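Local coordinates for putative O-Methyltransferase (Corynebacterium glutamicum, PDB 3DR5), which probably transfers methyl groups from S-adenosyl-L-methionine to hydroxyl oxygens, although its substrate is unknown, at residues A[35-40]-A[68-73]; A[63-68]-A[134-139]. One frame throughout, in Å; residues are numbered along the deposited sequence.

Contact 1 of 2, residues A[35-40]-A[68-73]; sequences PAPDEM and GLVGLY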
loop_
_atom_site.group_PDB
_atom_site.type_symbol
_atom_site.label_atom_id
_atom_site.label_comp_id
_atom_site.label_asym_id
_atom_site.label_seq_id
_atom_site.Cartn_x
_atom_site.Cartn_y
_atom_site.Cartn_z
ATOM N N PRO A 35 13.871 -3.315 -16.163
ATOM C CA PRO A 35 12.926 -2.413 -15.492
ATOM C C PRO A 35 12.925 -2.761 -14.002
ATOM O O PRO A 35 12.500 -3.853 -13.615
ATOM C CB PRO A 35 11.578 -2.748 -16.137
ATOM C CG PRO A 35 11.922 -3.575 -17.360
ATOM C CD PRO A 35 13.168 -4.303 -16.996
ATOM N N ALA A 36 13.382 -1.825 -13.172
ATOM C CA ALA A 36 13.464 -2.057 -11.730
ATOM C C ALA A 36 12.734 -1.018 -10.887
ATOM O O ALA A 36 13.144 0.140 -10.838
ATOM C CB ALA A 36 14.924 -2.117 -11.303
ATOM N N PRO A 37 11.658 -1.429 -10.200
ATOM C CA PRO A 37 10.884 -0.516 -9.350
ATOM C C PRO A 37 11.818 0.148 -8.348
ATOM O O PRO A 37 12.727 -0.506 -7.829
ATOM C CB PRO A 37 9.886 -1.443 -8.651
ATOM C CG PRO A 37 9.739 -2.587 -9.593
ATOM C CD PRO A 37 11.134 -2.804 -10.129
ATOM N N ASP A 38 11.590 1.429 -8.060
ATOM C CA ASP A 38 12.447 2.136 -7.111
ATOM C C ASP A 38 12.279 1.610 -5.683
ATOM O O ASP A 38 11.458 0.727 -5.426
ATOM C CB ASP A 38 12.205 3.666 -7.184
ATOM C CG ASP A 38 10.808 4.082 -6.744
ATOM O OD1 ASP A 38 9.936 3.202 -6.567
ATOM O OD2 ASP A 38 10.592 5.306 -6.573
ATOM N N GLU A 39 13.062 2.156 -4.759
ATOM C CA GLU A 39 13.033 1.722 -3.372
ATOM C C GLU A 39 11.688 1.871 -2.679
ATOM O O GLU A 39 11.306 1.019 -1.877
ATOM C CB GLU A 39 14.103 2.464 -2.575
ATOM C CG GLU A 39 14.089 2.202 -1.068
ATOM C CD GLU A 39 14.342 0.747 -0.708
ATOM O OE1 GLU A 39 15.173 0.106 -1.382
ATOM O OE2 GLU A 39 13.720 0.248 0.257
HETATM N N MSE A 40 10.976 2.948 -2.994
HETATM C CA MSE A 40 9.683 3.214 -2.384
HETATM C C MSE A 40 8.622 2.218 -2.844
HETATM O O MSE A 40 7.779 1.788 -2.050
HETATM C CB MSE A 40 9.241 4.663 -2.679
HETATM C CG MSE A 40 9.915 5.730 -1.794
HETATM SE SE MSE A 40 9.187 7.532 -2.095
HETATM C CE MSE A 40 10.563 8.588 -1.291
ATOM N N GLY A 68 14.569 -10.940 -9.236
ATOM C CA GLY A 68 15.453 -10.970 -8.092
ATOM C C GLY A 68 15.279 -9.776 -7.172
ATOM O O GLY A 68 15.197 -9.929 -5.947
ATOM N N LEU A 69 15.233 -8.585 -7.757
ATOM C CA LEU A 69 15.073 -7.372 -6.973
ATOM C C LEU A 69 13.674 -7.381 -6.345
ATOM O O LEU A 69 13.526 -7.330 -5.130
ATOM C CB LEU A 69 15.266 -6.133 -7.863
ATOM C CG LEU A 69 14.968 -4.780 -7.205
ATOM C CD1 LEU A 69 15.968 -4.490 -6.100
ATOM C CD2 LEU A 69 15.017 -3.692 -8.257
ATOM N N VAL A 70 12.653 -7.454 -7.187
ATOM C CA VAL A 70 11.265 -7.491 -6.735
ATOM C C VAL A 70 11.020 -8.581 -5.681
ATOM O O VAL A 70 10.406 -8.315 -4.642
ATOM C CB VAL A 70 10.314 -7.724 -7.938
ATOM C CG1 VAL A 70 8.892 -8.040 -7.453
ATOM C CG2 VAL A 70 10.305 -6.496 -8.823
ATOM N N GLY A 71 11.506 -9.790 -5.971
ATOM C CA GLY A 71 11.339 -10.931 -5.088
ATOM C C GLY A 71 11.898 -10.757 -3.696
ATOM O O GLY A 71 11.355 -11.295 -2.726
ATOM N N LEU A 72 13.005 -10.030 -3.601
ATOM C CA LEU A 72 13.642 -9.787 -2.317
ATOM C C LEU A 72 12.745 -8.915 -1.436
ATOM O O LEU A 72 12.679 -9.108 -0.220
ATOM C CB LEU A 72 15.017 -9.126 -2.514
ATOM C CG LEU A 72 16.128 -10.077 -3.004
ATOM C CD1 LEU A 72 17.392 -9.278 -3.322
ATOM C CD2 LEU A 72 16.434 -11.126 -1.930
ATOM N N TYR A 73 12.063 -7.951 -2.044
ATOM C CA TYR A 73 11.166 -7.070 -1.292
ATOM C C TYR A 73 9.959 -7.858 -0.804
ATOM O O TYR A 73 9.501 -7.683 0.312
ATOM C CB TYR A 73 10.688 -5.926 -2.176
ATOM C CG TYR A 73 11.709 -4.846 -2.368
ATOM C CD1 TYR A 73 12.079 -4.017 -1.304
ATOM C CD2 TYR A 73 12.277 -4.619 -3.620
ATOM C CE1 TYR A 73 12.986 -2.983 -1.488
ATOM C CE2 TYR A 73 13.188 -3.586 -3.818
ATOM C CZ TYR A 73 13.533 -2.773 -2.755
ATOM O OH TYR A 73 14.396 -1.730 -2.961
#
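Glu39 meets Tyr73 because its CG stands anti to the backbone N (chi1 174°) and the chain then bends at chi2, so that a CB directed away from helix 67-77 still delivers its carboxylate to the phenol. On the other side, Tyr73 swings CG anti to its own carbonyl carbon (chi1 -77°), sending the ring from the helix toward residues 35-40. The bond that results runs from Tyr73 OH to Glu39 OE1 at 2.5 Å, with the phenol as donor. OE1 lies at the ring's edge and in its plane, yet the hydroxyl reaches it from above the carboxylate, 55° out of that plane; the two flat groups are steeply inclined. OE2 stays farther off, 3.7 Å from Tyr73 CE1, and is engaged by Gln43 NE2.

One helical turn earlier the chemistry is apolar. Leu69 turns CD2 against the methyl of Ala36, where CD2 and CB are only 3.4 Å apart, tighter than ordinary van der Waals contact. Val70 presents CG2 to the ring of Pro37, meeting its CD at 4.0 Å and its CG equally closely, with the two side chains at roughly a right angle. Phe134 of strand 130-135 touches both Pro37 and Val70. The contact thus joins the start of helix 39-51, where Asp38 is the N-cap, to helix 67-77, which follows the first strand of the Rossmann-like sheet.

Arg26, from helix 20-31, donates through NH2 to both Tyr73 OH and Pro37 O. The tyrosine oxygen is therefore gripped by two bonds, giving to Glu39 and receiving from Arg26; the guanidinium bonded to the phenol oxygen would probably make the hydroxyl a stronger donor to OE1 and, being close by, favour an ionised carboxylate.

Contact 2 of 2, residues A[63-68]-A[134-139]; sequences ITPAAG and FGQVSP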
loop_
_atom_site.group_PDB
_atom_site.type_symbol
_atom_site.label_atom_id
_atom_site.label_comp_id
_atom_site.label_asym_id
_atom_site.label_seq_id
_atom_site.Cartn_x
_atom_site.Cartn_y
_atom_site.Cartn_z
ATOM N N ILE A 63 5.983 -11.530 -11.845
ATOM C CA ILE A 63 6.103 -11.663 -13.288
ATOM C C ILE A 63 6.899 -10.463 -13.771
ATOM O O ILE A 63 6.357 -9.380 -13.992
ATOM C CB ILE A 63 4.716 -11.684 -13.940
ATOM C CG1 ILE A 63 3.971 -12.949 -13.505
ATOM C CG2 ILE A 63 4.847 -11.626 -15.446
ATOM C CD1 ILE A 63 2.491 -12.733 -13.282
ATOM N N THR A 64 8.194 -10.673 -13.978
ATOM C CA THR A 64 9.079 -9.585 -14.375
ATOM C C THR A 64 10.472 -10.091 -14.744
ATOM O O THR A 64 10.911 -11.121 -14.238
ATOM C CB THR A 64 9.225 -8.599 -13.194
ATOM O OG1 THR A 64 10.270 -7.658 -13.457
ATOM C CG2 THR A 64 9.579 -9.370 -11.895
ATOM N N PRO A 65 11.183 -9.363 -15.618
ATOM C CA PRO A 65 12.541 -9.726 -16.048
ATOM C C PRO A 65 13.522 -9.608 -14.883
ATOM O O PRO A 65 14.563 -10.246 -14.873
ATOM C CB PRO A 65 12.864 -8.703 -17.135
ATOM C CG PRO A 65 11.539 -8.342 -17.689
ATOM C CD PRO A 65 10.599 -8.334 -16.501
ATOM N N ALA A 66 13.193 -8.762 -13.915
ATOM C CA ALA A 66 14.048 -8.563 -12.742
ATOM C C ALA A 66 13.358 -9.108 -11.495
ATOM O O ALA A 66 13.070 -8.370 -10.561
ATOM C CB ALA A 66 14.350 -7.083 -12.551
ATOM N N ALA A 67 13.105 -10.412 -11.478
ATOM C CA ALA A 67 12.430 -11.057 -10.356
ATOM C C ALA A 67 13.257 -11.087 -9.081
ATOM O O ALA A 67 12.714 -11.240 -7.982
ATOM C CB ALA A 67 12.021 -12.476 -10.743
ATOM N N GLY A 68 14.569 -10.940 -9.236
ATOM C CA GLY A 68 15.453 -10.970 -8.092
ATOM C C GLY A 68 15.279 -9.776 -7.172
ATOM O O GLY A 68 15.197 -9.929 -5.947
ATOM N N PHE A 134 2.645 -9.599 -8.624
ATOM C CA PHE A 134 3.292 -8.404 -9.135
ATOM C C PHE A 134 3.572 -8.652 -10.611
ATOM O O PHE A 134 4.138 -9.688 -10.995
ATOM C CB PHE A 134 4.625 -8.127 -8.425
ATOM C CG PHE A 134 5.420 -7.025 -9.067
ATOM C CD1 PHE A 134 5.177 -5.692 -8.749
ATOM C CD2 PHE A 134 6.391 -7.324 -10.022
ATOM C CE1 PHE A 134 5.885 -4.665 -9.389
ATOM C CE2 PHE A 134 7.102 -6.309 -10.671
ATOM C CZ PHE A 134 6.854 -4.976 -10.349
ATOM N N GLY A 135 3.162 -7.700 -11.439
ATOM C CA GLY A 135 3.392 -7.827 -12.862
ATOM C C GLY A 135 4.133 -6.649 -13.478
ATOM O O GLY A 135 3.789 -5.487 -13.248
ATOM N N GLN A 136 5.194 -6.952 -14.216
ATOM C CA GLN A 136 5.948 -5.930 -14.922
ATOM C C GLN A 136 5.878 -6.383 -16.385
ATOM O O GLN A 136 6.687 -7.189 -16.853
ATOM C CB GLN A 136 7.416 -5.865 -14.468
ATOM C CG GLN A 136 8.214 -4.830 -15.248
ATOM C CD GLN A 136 8.187 -3.452 -14.617
ATOM O OE1 GLN A 136 7.691 -2.491 -15.208
ATOM N NE2 GLN A 136 8.725 -3.346 -13.410
ATOM N N VAL A 137 4.904 -5.853 -17.110
ATOM C CA VAL A 137 4.690 -6.229 -18.503
ATOM C C VAL A 137 4.518 -5.010 -19.400
ATOM O O VAL A 137 4.516 -3.871 -18.923
ATOM C CB VAL A 137 3.429 -7.127 -18.631
ATOM C CG1 VAL A 137 3.593 -8.381 -17.778
ATOM C CG2 VAL A 137 2.183 -6.359 -18.173
ATOM N N SER A 138 4.380 -5.258 -20.701
ATOM C CA SER A 138 4.160 -4.179 -21.652
ATOM C C SER A 138 2.687 -3.797 -21.535
ATOM O O SER A 138 1.839 -4.637 -21.204
ATOM C CB SER A 138 4.444 -4.633 -23.082
ATOM O OG SER A 138 5.818 -4.896 -23.253
ATOM N N PRO A 139 2.366 -2.526 -21.796
ATOM C CA PRO A 139 0.991 -2.025 -21.725
ATOM C C PRO A 139 0.020 -2.835 -22.577
ATOM O O PRO A 139 -1.183 -2.860 -22.304
ATOM C CB PRO A 139 1.111 -0.560 -22.187
ATOM C CG PRO A 139 2.518 -0.429 -22.738
ATOM C CD PRO A 139 3.330 -1.430 -21.987
#
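Ile63 pairs with Gly135 in a parallel beta bridge, CA to CA 4.7 Å, with Ile63 N donating to Phe134 O at 2.7 Å and N-H...O 173°, and Ile63 O accepting from Gln136 N, also at 2.7 Å but 160°. These are the C-terminal ends of the first and fourth strands, neighbours in the 3-2-1-4-5-7-6 sheet that marks the class I, Rossmann-like methyltransferase fold. In that fold the loops leaving these ends border the S-adenosyl-L-methionine cleft; here the path from strand 59-63 to helix 67-77 is consistent with such a place.

One residue on, Thr64 and Gln136 still run side by side; the chains part only at Pro65 and Val137. Thr64 sets its CB against Gln136 CB at 3.5 Å. The same CB lies at the edge of the Phe134 ring, near its plane and 4.0 Å from CE2, while the threonine methyl approaches that same ring carbon. Pro65 extends the contact more loosely, its CD 4.1 Å from Gln136 O. On the sheet face carrying Ile63, CG2 of this residue touches Val137 CG1 at 4.2 Å, and Leu145 of helix 142-152 packs on both.

With OG1 anti to its backbone N (chi1 169°), Thr64 also shapes its own loop: OG1 accepts from Ala66 N at 3.2 Å, closing an ST turn just ahead of helix 67-77.

How the contacts relate
Helix 67-77 and its leading loop serve both contacts, which share Gly68 and have centres 10 Å apart. Contact 2 lies deeper: its centre is about 6 Å from the centre of the chain, against about 9 Å for that of contact 1, although each is only partly buried. Its cohesion comes from main-chain bonding between central strands; contact 1 instead fastens a preceding segment onto the helix, through apolar side chains and a carboxylate-phenol bond. Phe134 bridges the two: CD2 meets Val70 CG1 at 3.7 Å and CZ meets Pro37 CG at 3.8 Å. Pro35 packs on Gln136 and Ala66, so residues 35-37 run beside strand 130-135's end and the loop into helix 67-77.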